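Local structure of alpha-rhamnosidase (Dictyoglomus thermophilum, 6I60) at residues Tyr202-Asn207 / Thr230-Ser235; Arg346-Ile351 / His459-Ser464; Ser488-Ile493 / Phe521-Phe526; Met507-Leu512 / His818-Phe823. The protein probably hydrolyses alpha-L-rhamnosides, releasing rhamnose units from their non-reducing ends. All blocks are in the same frame, centred on the assembly; numbering follows the deposited sequence.

Interaction 1. Residues Tyr202-Asn207 / Thr230-Ser235; sequences YELYIN and TVYDVS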
# COMPACT_ATOMS: atom_id res chain seq x y z
N TYR A 202 -4.00 20.33 -3.24
CA TYR A 202 -3.39 21.52 -3.81
C TYR A 202 -2.72 21.20 -5.13
O TYR A 202 -2.47 20.04 -5.46
CB TYR A 202 -2.37 22.14 -2.84
CG TYR A 202 -1.07 21.37 -2.74
CD1 TYR A 202 -0.92 20.35 -1.81
CD2 TYR A 202 0.01 21.67 -3.56
CE1 TYR A 202 0.26 19.64 -1.72
CE2 TYR A 202 1.19 20.97 -3.48
CZ TYR A 202 1.31 19.95 -2.55
OH TYR A 202 2.49 19.25 -2.45
N GLU A 203 -2.44 22.25 -5.89
CA GLU A 203 -1.62 22.18 -7.09
C GLU A 203 -0.73 23.40 -7.13
O GLU A 203 -1.22 24.53 -6.99
CB GLU A 203 -2.48 22.09 -8.36
CG GLU A 203 -2.69 20.67 -8.86
CD GLU A 203 -3.31 20.62 -10.25
OE1 GLU A 203 -3.97 21.61 -10.65
OE2 GLU A 203 -3.14 19.59 -10.94
N LEU A 204 0.58 23.19 -7.29
CA LEU A 204 1.56 24.26 -7.20
C LEU A 204 2.05 24.67 -8.58
O LEU A 204 2.32 23.81 -9.44
CB LEU A 204 2.74 23.83 -6.33
CG LEU A 204 3.92 24.80 -6.26
CD1 LEU A 204 3.54 26.05 -5.48
CD2 LEU A 204 5.12 24.12 -5.65
N TYR A 205 2.17 25.97 -8.80
CA TYR A 205 2.68 26.53 -10.04
C TYR A 205 3.71 27.61 -9.73
O TYR A 205 3.56 28.37 -8.77
CB TYR A 205 1.55 27.13 -10.89
CG TYR A 205 0.59 26.11 -11.44
CD1 TYR A 205 0.83 25.47 -12.65
CD2 TYR A 205 -0.57 25.77 -10.75
CE1 TYR A 205 -0.05 24.54 -13.16
CE2 TYR A 205 -1.45 24.83 -11.24
CZ TYR A 205 -1.19 24.22 -12.45
OH TYR A 205 -2.06 23.28 -12.95
N ILE A 206 4.77 27.66 -10.54
CA ILE A 206 5.81 28.68 -10.41
C ILE A 206 6.13 29.20 -11.81
O ILE A 206 6.60 28.44 -12.66
CB ILE A 206 7.08 28.14 -9.74
CG1 ILE A 206 6.86 28.00 -8.23
CG2 ILE A 206 8.26 29.05 -10.02
CD1 ILE A 206 8.13 27.79 -7.44
N ASN A 207 5.86 30.49 -12.04
CA ASN A 207 6.12 31.13 -13.33
C ASN A 207 5.39 30.44 -14.47
O ASN A 207 5.85 30.45 -15.62
CB ASN A 207 7.62 31.22 -13.62
CG ASN A 207 8.35 32.15 -12.67
OD1 ASN A 207 7.86 33.24 -12.37
ND2 ASN A 207 9.52 31.73 -12.21
N THR A 230 4.77 18.66 1.63
CA THR A 230 5.63 18.20 0.55
C THR A 230 6.65 19.27 0.21
O THR A 230 6.33 20.47 0.18
CB THR A 230 4.80 17.85 -0.69
OG1 THR A 230 3.75 16.94 -0.33
CG2 THR A 230 5.67 17.21 -1.76
N VAL A 231 7.89 18.85 -0.05
CA VAL A 231 8.97 19.74 -0.45
C VAL A 231 9.31 19.46 -1.90
O VAL A 231 9.45 18.30 -2.31
CB VAL A 231 10.21 19.56 0.45
CG1 VAL A 231 10.54 18.10 0.61
CG2 VAL A 231 11.40 20.31 -0.14
N TYR A 232 9.44 20.52 -2.69
CA TYR A 232 9.74 20.42 -4.11
C TYR A 232 11.04 21.16 -4.43
O TYR A 232 11.41 22.12 -3.75
CB TYR A 232 8.60 20.99 -4.96
CG TYR A 232 7.34 20.17 -4.92
CD1 TYR A 232 7.26 18.95 -5.58
CD2 TYR A 232 6.22 20.61 -4.23
CE1 TYR A 232 6.10 18.19 -5.55
CE2 TYR A 232 5.06 19.86 -4.19
CZ TYR A 232 5.00 18.66 -4.86
OH TYR A 232 3.85 17.91 -4.82
N ASP A 233 11.72 20.68 -5.46
CA ASP A 233 12.93 21.32 -5.97
C ASP A 233 12.54 22.21 -7.14
O ASP A 233 12.21 21.72 -8.22
CB ASP A 233 13.97 20.28 -6.39
CG ASP A 233 15.03 20.85 -7.30
OD1 ASP A 233 15.58 21.93 -6.99
OD2 ASP A 233 15.33 20.22 -8.34
N VAL A 234 12.56 23.52 -6.92
CA VAL A 234 12.14 24.48 -7.94
C VAL A 234 13.32 25.36 -8.32
O VAL A 234 13.15 26.53 -8.66
CB VAL A 234 10.96 25.33 -7.44
CG1 VAL A 234 9.73 24.46 -7.27
CG2 VAL A 234 11.31 26.03 -6.14
N SER A 235 14.53 24.79 -8.28
CA SER A 235 15.72 25.54 -8.64
C SER A 235 15.64 26.05 -10.07
O SER A 235 15.64 27.26 -10.32
CB SER A 235 16.97 24.68 -8.44
OG SER A 235 17.15 24.35 -7.07

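Interaction 2. Residues Arg346-Ile351 / His459-Ser464; sequences RITKTI and HTAVES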
# COMPACT_ATOMS: atom_id res chain seq x y z
N ARG A 346 0.21 9.27 -8.05
CA ARG A 346 0.63 9.75 -9.35
C ARG A 346 -0.33 9.24 -10.42
O ARG A 346 -1.15 8.36 -10.18
CB ARG A 346 2.06 9.31 -9.69
CG ARG A 346 3.15 10.04 -8.93
CD ARG A 346 4.49 9.85 -9.61
NE ARG A 346 5.51 9.37 -8.68
CZ ARG A 346 6.42 10.15 -8.12
NH1 ARG A 346 6.45 11.45 -8.40
NH2 ARG A 346 7.32 9.64 -7.28
N ILE A 347 -0.21 9.82 -11.61
CA ILE A 347 -0.81 9.25 -12.81
C ILE A 347 0.15 8.17 -13.30
O ILE A 347 1.15 8.47 -13.95
CB ILE A 347 -1.08 10.31 -13.89
CG1 ILE A 347 -2.06 11.36 -13.38
CG2 ILE A 347 -1.60 9.65 -15.16
CD1 ILE A 347 -2.41 12.41 -14.41
N THR A 348 -0.15 6.91 -12.97
CA THR A 348 0.79 5.83 -13.24
C THR A 348 0.72 5.31 -14.67
O THR A 348 1.70 4.71 -15.14
CB THR A 348 0.55 4.67 -12.26
OG1 THR A 348 -0.68 4.02 -12.59
CG2 THR A 348 0.48 5.19 -10.84
N LYS A 349 -0.39 5.51 -15.37
CA LYS A 349 -0.54 4.99 -16.72
C LYS A 349 -1.64 5.75 -17.44
O LYS A 349 -2.52 6.35 -16.81
CB LYS A 349 -0.83 3.48 -16.72
CG LYS A 349 0.28 2.63 -17.31
CD LYS A 349 -0.06 1.15 -17.26
CE LYS A 349 1.21 0.30 -17.22
NZ LYS A 349 1.05 -0.97 -17.98
N THR A 350 -1.59 5.70 -18.77
CA THR A 350 -2.63 6.26 -19.63
C THR A 350 -3.16 5.15 -20.52
O THR A 350 -2.41 4.58 -21.33
CB THR A 350 -2.08 7.42 -20.48
OG1 THR A 350 -1.21 8.23 -19.69
CG2 THR A 350 -3.23 8.28 -21.00
N ILE A 351 -4.44 4.82 -20.37
CA ILE A 351 -5.07 3.75 -21.14
C ILE A 351 -6.07 4.36 -22.12
O ILE A 351 -6.60 5.46 -21.90
CB ILE A 351 -5.77 2.72 -20.22
CG1 ILE A 351 -6.95 3.37 -19.50
CG2 ILE A 351 -4.78 2.14 -19.23
CD1 ILE A 351 -7.49 2.53 -18.36
N HIS A 459 -3.26 6.33 -8.51
CA HIS A 459 -3.15 5.67 -7.21
C HIS A 459 -1.74 5.91 -6.68
O HIS A 459 -0.91 6.56 -7.33
CB HIS A 459 -3.47 4.18 -7.30
CG HIS A 459 -2.65 3.44 -8.30
ND1 HIS A 459 -3.10 3.14 -9.57
CD2 HIS A 459 -1.39 2.93 -8.22
CE1 HIS A 459 -2.16 2.48 -10.22
NE2 HIS A 459 -1.11 2.34 -9.43
N THR A 460 -1.48 5.37 -5.49
CA THR A 460 -0.15 5.45 -4.89
C THR A 460 0.87 4.75 -5.77
O THR A 460 0.82 3.53 -5.95
CB THR A 460 -0.16 4.82 -3.49
OG1 THR A 460 -0.98 5.62 -2.61
CG2 THR A 460 1.25 4.75 -2.92
N ALA A 461 1.81 5.52 -6.33
CA ALA A 461 2.77 4.98 -7.29
C ALA A 461 3.79 4.07 -6.62
O ALA A 461 4.94 4.46 -6.43
CB ALA A 461 3.48 6.12 -8.02
N VAL A 462 3.37 2.86 -6.26
CA VAL A 462 4.28 1.89 -5.67
C VAL A 462 5.05 1.19 -6.78
O VAL A 462 4.56 1.01 -7.90
CB VAL A 462 3.52 0.87 -4.80
CG1 VAL A 462 2.96 1.55 -3.56
CG2 VAL A 462 2.40 0.22 -5.60
N GLU A 463 6.28 0.78 -6.47
CA GLU A 463 7.09 0.01 -7.41
C GLU A 463 6.66 -1.45 -7.39
O GLU A 463 6.07 -1.95 -6.43
CB GLU A 463 8.57 0.11 -7.06
CG GLU A 463 9.33 1.13 -7.88
CD GLU A 463 10.66 1.50 -7.25
OE1 GLU A 463 11.06 2.68 -7.35
OE2 GLU A 463 11.31 0.61 -6.66
N SER A 464 6.98 -2.15 -8.48
CA SER A 464 6.69 -3.58 -8.57
C SER A 464 7.75 -4.36 -7.82
O SER A 464 8.95 -4.18 -8.05
CB SER A 464 6.63 -4.02 -10.03
OG SER A 464 6.16 -5.35 -10.13

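Interaction 3. Residues Ser488-Ile493 / Phe521-Phe526; sequences SNLMSI and FDMIGF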
# COMPACT_ATOMS: atom_id res chain seq x y z
N SER A 488 -5.89 -0.24 -7.01
CA SER A 488 -7.10 0.57 -6.95
C SER A 488 -7.41 1.03 -5.54
O SER A 488 -8.12 2.03 -5.37
CB SER A 488 -8.28 -0.23 -7.51
OG SER A 488 -8.30 -0.18 -8.92
N ASN A 489 -6.91 0.33 -4.52
CA ASN A 489 -7.19 0.65 -3.13
C ASN A 489 -5.95 1.16 -2.40
O ASN A 489 -5.78 0.89 -1.21
CB ASN A 489 -7.77 -0.57 -2.42
CG ASN A 489 -9.25 -0.75 -2.70
OD1 ASN A 489 -10.06 0.13 -2.41
ND2 ASN A 489 -9.60 -1.89 -3.29
N LEU A 490 -5.09 1.89 -3.10
CA LEU A 490 -3.90 2.50 -2.51
C LEU A 490 -3.92 3.98 -2.86
O LEU A 490 -3.41 4.40 -3.90
CB LEU A 490 -2.63 1.82 -3.02
CG LEU A 490 -2.33 0.41 -2.49
CD1 LEU A 490 -1.02 -0.12 -3.05
CD2 LEU A 490 -2.31 0.39 -0.96
N MET A 491 -4.53 4.78 -1.98
CA MET A 491 -4.62 6.23 -2.15
C MET A 491 -4.04 6.90 -0.91
O MET A 491 -4.77 7.54 -0.15
CB MET A 491 -6.08 6.66 -2.39
CG MET A 491 -6.69 6.07 -3.65
SD MET A 491 -5.86 6.66 -5.13
CE MET A 491 -5.81 8.41 -4.81
N SER A 492 -2.73 6.73 -0.71
CA SER A 492 -2.01 7.19 0.48
C SER A 492 -2.46 6.43 1.73
O SER A 492 -1.76 6.41 2.74
CB SER A 492 -2.18 8.70 0.68
OG SER A 492 -3.40 9.00 1.33
N ILE A 493 -3.63 5.79 1.66
CA ILE A 493 -4.11 4.90 2.71
C ILE A 493 -4.74 3.67 2.07
O ILE A 493 -5.34 3.74 0.99
CB ILE A 493 -5.14 5.58 3.63
CG1 ILE A 493 -6.28 6.19 2.80
CG2 ILE A 493 -4.47 6.64 4.50
CD1 ILE A 493 -7.52 6.52 3.61
N PHE A 521 4.20 -5.49 -4.38
CA PHE A 521 4.65 -4.11 -4.48
C PHE A 521 5.57 -3.78 -3.31
O PHE A 521 5.54 -4.43 -2.27
CB PHE A 521 3.47 -3.14 -4.52
CG PHE A 521 2.32 -3.61 -5.36
CD1 PHE A 521 2.41 -3.60 -6.75
CD2 PHE A 521 1.15 -4.07 -4.78
CE1 PHE A 521 1.35 -4.04 -7.53
CE2 PHE A 521 0.10 -4.51 -5.55
CZ PHE A 521 0.20 -4.50 -6.93
N ASP A 522 6.40 -2.76 -3.52
CA ASP A 522 7.24 -2.20 -2.46
C ASP A 522 6.36 -1.38 -1.53
O ASP A 522 5.89 -0.30 -1.90
CB ASP A 522 8.36 -1.36 -3.06
CG ASP A 522 9.36 -0.89 -2.03
OD1 ASP A 522 10.50 -0.52 -2.41
OD2 ASP A 522 9.02 -0.87 -0.83
N MET A 523 6.14 -1.88 -0.31
CA MET A 523 5.16 -1.29 0.59
C MET A 523 5.74 -0.79 1.91
O MET A 523 4.97 -0.29 2.74
CB MET A 523 4.05 -2.31 0.90
CG MET A 523 3.45 -2.97 -0.32
SD MET A 523 2.12 -1.99 -1.05
CE MET A 523 1.27 -1.43 0.43
N ILE A 524 7.05 -0.90 2.13
CA ILE A 524 7.61 -0.53 3.43
C ILE A 524 7.46 0.97 3.68
O ILE A 524 7.18 1.40 4.80
CB ILE A 524 9.07 -0.99 3.55
CG1 ILE A 524 9.64 -0.59 4.91
CG2 ILE A 524 9.92 -0.43 2.42
CD1 ILE A 524 10.52 -1.63 5.54
N GLY A 525 7.64 1.78 2.64
CA GLY A 525 7.40 3.21 2.79
C GLY A 525 5.93 3.54 2.98
O GLY A 525 5.59 4.47 3.71
N PHE A 526 5.05 2.78 2.34
CA PHE A 526 3.61 3.01 2.48
C PHE A 526 3.12 2.61 3.86
O PHE A 526 2.35 3.35 4.49
CB PHE A 526 2.86 2.25 1.40
CG PHE A 526 1.41 2.61 1.30
CD1 PHE A 526 1.01 3.71 0.56
CD2 PHE A 526 0.44 1.85 1.93
CE1 PHE A 526 -0.33 4.05 0.46
CE2 PHE A 526 -0.90 2.18 1.84
CZ PHE A 526 -1.28 3.28 1.10

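Interaction 4. Residues Met507-Leu512 / His818-Phe823; sequences MGDAQL and HNHIMF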
# COMPACT_ATOMS: atom_id res chain seq x y z
N MET A 507 -9.43 -1.06 8.82
CA MET A 507 -8.26 -1.76 9.32
C MET A 507 -8.28 -3.25 8.97
O MET A 507 -7.22 -3.84 8.76
CB MET A 507 -8.16 -1.58 10.84
CG MET A 507 -7.71 -0.20 11.26
SD MET A 507 -5.92 -0.08 11.37
CE MET A 507 -5.65 -0.68 13.04
N GLY A 508 -9.46 -3.86 8.91
CA GLY A 508 -9.53 -5.29 8.63
C GLY A 508 -9.10 -5.62 7.22
O GLY A 508 -8.32 -6.55 7.00
N ASP A 509 -9.61 -4.87 6.24
CA ASP A 509 -9.25 -5.13 4.85
C ASP A 509 -7.76 -4.89 4.61
O ASP A 509 -7.15 -5.61 3.80
CB ASP A 509 -10.08 -4.25 3.92
CG ASP A 509 -11.56 -4.31 4.23
OD1 ASP A 509 -11.92 -4.48 5.42
OD2 ASP A 509 -12.38 -4.20 3.29
N ALA A 510 -7.17 -3.91 5.29
CA ALA A 510 -5.75 -3.64 5.12
C ALA A 510 -4.88 -4.72 5.75
O ALA A 510 -3.78 -4.99 5.25
CB ALA A 510 -5.41 -2.27 5.70
N GLN A 511 -5.36 -5.34 6.83
CA GLN A 511 -4.57 -6.36 7.50
C GLN A 511 -4.54 -7.66 6.70
O GLN A 511 -3.48 -8.28 6.54
CB GLN A 511 -5.12 -6.61 8.90
CG GLN A 511 -4.55 -7.83 9.59
CD GLN A 511 -5.45 -9.05 9.48
OE1 GLN A 511 -6.68 -8.94 9.61
NE2 GLN A 511 -4.86 -10.21 9.22
N LEU A 512 -5.70 -8.08 6.18
CA LEU A 512 -5.78 -9.38 5.51
C LEU A 512 -5.09 -9.37 4.16
O LEU A 512 -4.65 -10.43 3.68
CB LEU A 512 -7.25 -9.79 5.35
CG LEU A 512 -8.00 -10.08 6.64
CD1 LEU A 512 -9.50 -10.01 6.40
CD2 LEU A 512 -7.60 -11.43 7.22
N HIS A 818 -17.65 -3.81 -6.52
CA HIS A 818 -16.96 -4.73 -7.42
C HIS A 818 -15.46 -4.45 -7.50
O HIS A 818 -14.82 -4.81 -8.49
CB HIS A 818 -17.58 -4.66 -8.81
CG HIS A 818 -18.82 -5.49 -8.96
ND1 HIS A 818 -18.98 -6.40 -9.99
CD2 HIS A 818 -19.94 -5.56 -8.22
CE1 HIS A 818 -20.16 -6.98 -9.87
NE2 HIS A 818 -20.76 -6.50 -8.80
N ASN A 819 -14.89 -3.81 -6.49
CA ASN A 819 -13.45 -3.54 -6.47
C ASN A 819 -12.97 -3.53 -5.02
O ASN A 819 -12.45 -2.53 -4.51
CB ASN A 819 -13.13 -2.24 -7.19
CG ASN A 819 -11.67 -2.15 -7.61
OD1 ASN A 819 -10.85 -2.97 -7.21
ND2 ASN A 819 -11.35 -1.15 -8.41
N HIS A 820 -13.13 -4.65 -4.33
CA HIS A 820 -12.65 -4.81 -2.97
C HIS A 820 -11.35 -5.60 -2.94
O HIS A 820 -11.02 -6.33 -3.88
CB HIS A 820 -13.70 -5.49 -2.09
CG HIS A 820 -14.61 -4.54 -1.38
ND1 HIS A 820 -15.29 -3.53 -2.04
CD2 HIS A 820 -14.95 -4.42 -0.08
CE1 HIS A 820 -16.01 -2.85 -1.17
NE2 HIS A 820 -15.82 -3.37 0.03
N ILE A 821 -10.61 -5.44 -1.85
CA ILE A 821 -9.30 -6.05 -1.70
C ILE A 821 -9.21 -7.01 -0.52
O ILE A 821 -8.20 -7.71 -0.38
CB ILE A 821 -8.20 -4.97 -1.59
CG1 ILE A 821 -6.80 -5.55 -1.84
CG2 ILE A 821 -8.28 -4.26 -0.24
CD1 ILE A 821 -6.74 -6.52 -2.99
N MET A 822 -10.25 -7.08 0.32
CA MET A 822 -10.16 -7.92 1.52
C MET A 822 -10.00 -9.39 1.17
O MET A 822 -9.28 -10.12 1.86
CB MET A 822 -11.40 -7.70 2.40
CG MET A 822 -12.69 -7.55 1.62
SD MET A 822 -14.07 -7.05 2.67
CE MET A 822 -15.45 -7.75 1.79
N PHE A 823 -10.65 -9.84 0.10
CA PHE A 823 -10.55 -11.24 -0.32
C PHE A 823 -9.30 -11.53 -1.15
O PHE A 823 -9.15 -12.66 -1.62
CB PHE A 823 -11.80 -11.64 -1.11
CG PHE A 823 -12.97 -12.03 -0.24
CD1 PHE A 823 -12.88 -13.10 0.62
CD2 PHE A 823 -14.16 -11.32 -0.30
CE1 PHE A 823 -13.96 -13.46 1.42
CE2 PHE A 823 -15.23 -11.67 0.49
CZ PHE A 823 -15.13 -12.74 1.35
O HOH W 1 -11.50 -4.27 0.49

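Interaction 1. Residues Tyr202-Asn207 / Thr230-Ser235
Ile-206 and Val-234 meet at the apolar centre, where their side chains cross at about a right angle, with CD1 of Ile-206 3.7 Å from CG1 of Val-234. Beta-branched aliphatic residues suit this end, where the backbones come nearest each other. Next along, Leu-204 extends CD2 to 3.9 Å from CD2 of the Tyr-232 ring, the two side chains sliding past each other. With CG set beside the backbone N (chi1 -69°), the Tyr-232 ring lies across the gap, and CG2 of Thr-230 rests on one of its faces near the rim.

At the polar edge the two tyrosines come from opposite directions. Tyr-232 OH donates to Tyr-202 OH at 3.0 Å, and the acceptor oxygen sits near the plane of the Tyr-232 ring. Asp-217 OD2 also hydrogen-bonds Tyr-202 OH and reaches Thr-230 OG1, so one carboxylate oxygen serves both strands. Tyrosine fits here because its ring fills the gap while its hydroxyl reaches a carboxylate. The axes of the short segments 202-206 and 230-233 approach to 10.8 Å, at 24°, with hydrogen bonds to neighbours in separate sheets; such face-to-face packing is typical of a beta-sandwich, here in the rhamnosidase N-terminal domain.

Interaction 2. Residues Arg346-Ile351 / His459-Ser464
Thr-348 sets its methyl over one face of the His-459 ring, a CH-pi contact with CG2 3.9 Å from the ring centroid and displaced toward the rim. The two side chains cross at about a right angle. Two torsions make the meeting possible. In His-459, CG lies between the backbone N and the carbonyl carbon (chi1 55°), which turns the imidazole toward the threonine. In Thr-348 it is OG1 that takes that position (chi1 71°), with CG2 anti to the carbonyl carbon, and both branches reach the ring: OG1 lies 3.2 Å from CE1 of His-459. A beta-branched residue suits the site because a single CB delivers both groups.

The backbone beside this pair ends an antiparallel ladder, at 345-351, an outermost strand of a four-stranded antiparallel sheet. Arg-346 and His-459 form a hydrogen-bonded pair, Arg-346 N giving a bond of 3.0 Å to His-459 O at 165°, while the return bond from His-459 N to Arg-346 O is weak. The ladder continues between strands 345-351 and 453-458, but the chain turns a corner at His-459 and leaves the sheet. Were an alanine to replace His-459, the Thr-348 methyl would probably lose the face it rests on and a gap would open beside Leu-487.

Past the corner, Ala-461 is the centre of an inverse gamma turn, closed by Val-462 N to Thr-460 O. Its methyl lies alongside the Arg-346 chain, 3.9 Å from CB; that chain bends at chi3, and Ala-461 CB lies at the edge of the guanidinium, near its plane, 3.9 Å from NE.

Interaction 3. Residues Ser488-Ile493 / Phe521-Phe526
The Phe-526 ring lies against the backbone of Ser-492 and Ile-493, its outer end meeting main-chain atoms obliquely: CZ is 3.4 Å from Ser-492 C and 3.5 Å from Ile-493 N. At the ring's edge, in its plane, lies Ser-492 N, an amide already hydrogen-bonded to Thr-460 OG1; Ser-492 O is bonded in turn to Lys-529 NZ. This contact belongs to the six-hairpin glycosidase domain, the (alpha/alpha)6 barrel of these enzymes, and joins the loop after helix 473-488 to the start of helix 524-535.

In Phe-526, CG stands anti to the backbone N (chi1 -170°), which carries the ring from the first turn of the helix to the loop. A large flat side chain suits this place, since it packs on the backbone of Ser-492 and Ile-493 and on a leucine at once. Leu-490 supplies the second surface, its CD2 3.6 Å from CE2 of Phe-526 on an oblique course. With an alanine here instead of Phe-526, CD2 of Leu-490 would probably lose its partner and a gap would open against the Ser-492 backbone.

On the other branch of Leu-490, Met-523 is bent at chi2 and chi3, and this folding swings its thioether round to the loop. Methionine and leucine reach toward each other there, tip to tip, with Met-523 SD 4.2 Å from Leu-490 CD1.

Interaction 4. Residues Met507-Leu512 / His818-Phe823
Asp-509 and Met-822 lie side by side and point the same way, their CA atoms 4.4 Å apart. By van der Waals contact, the carboxylate of Asp-509 rests along the methionine: OD2 is 3.7 Å from CB and 3.4 Å from SD of Met-822. The methionine's CG lies between its backbone N and carbonyl carbon (chi1 39°); beyond it the extended chain carries SD past OD2. A long, unbranched, polarisable side chain suits a place beside both an acid and an imidazole; SD lies in the plane of the His-820 ring, at its edge. Leu-512, one helical turn past Gly-508, adds apolar cover, with CB 4.1 Å from Met-822 O, and its side chain goes on to Ile-761, which Met-822 touches as well.

Polar contact across the gap goes through water. One molecule donates to Asp-509 OD2 at 2.9 Å and accepts from Ile-821 N at 2.8 Å, joining helix 507-512 to the loop 818-823 within the (alpha/alpha)6 barrel domain. The imidazole of His-820 stands off, its NE2 4.8 Å from Asp-509 OD2, while its ND1 is hydrogen-bonded to Ser-817 OG.

Asp-509 OD1 has a different partner, a bound triethylene glycol, probably from the crystallisation liquor, whose presence suggests that a pocket adjoins the helix here. The chemistry thus divides the carboxylate: OD2 is steadied by the water, which the amide of Ile-821 in turn holds, and this probably limits turning of the carboxylate, while OD1 faces the side where the glycol binds.

In the fold
From the N terminus, interaction 1 closes a loop of 22 residues and joins two sheets of the N-terminal rhamnosidase domain. Interaction 2 follows in series, bringing 346-351 back to 459-464 across 107 residues, about half of them strand and none helical, shortly before strand 466-470 and the first helix of the helical domain, 473-488. There interactions 3 and 4 cross: helix 507-512 lies inside the 27-residue loop that interaction 3 closes, while its partner 818-823 comes some 300 residues later. Interactions 2, 3 and 4 form a continuous row, through Thr-460 N to Leu-490 O at 2.7 Å and Asn-489 ND2 to Asn-819 O at 3.2 Å. Interaction 1 stands apart, its centre about 20 Å from that of interaction 2.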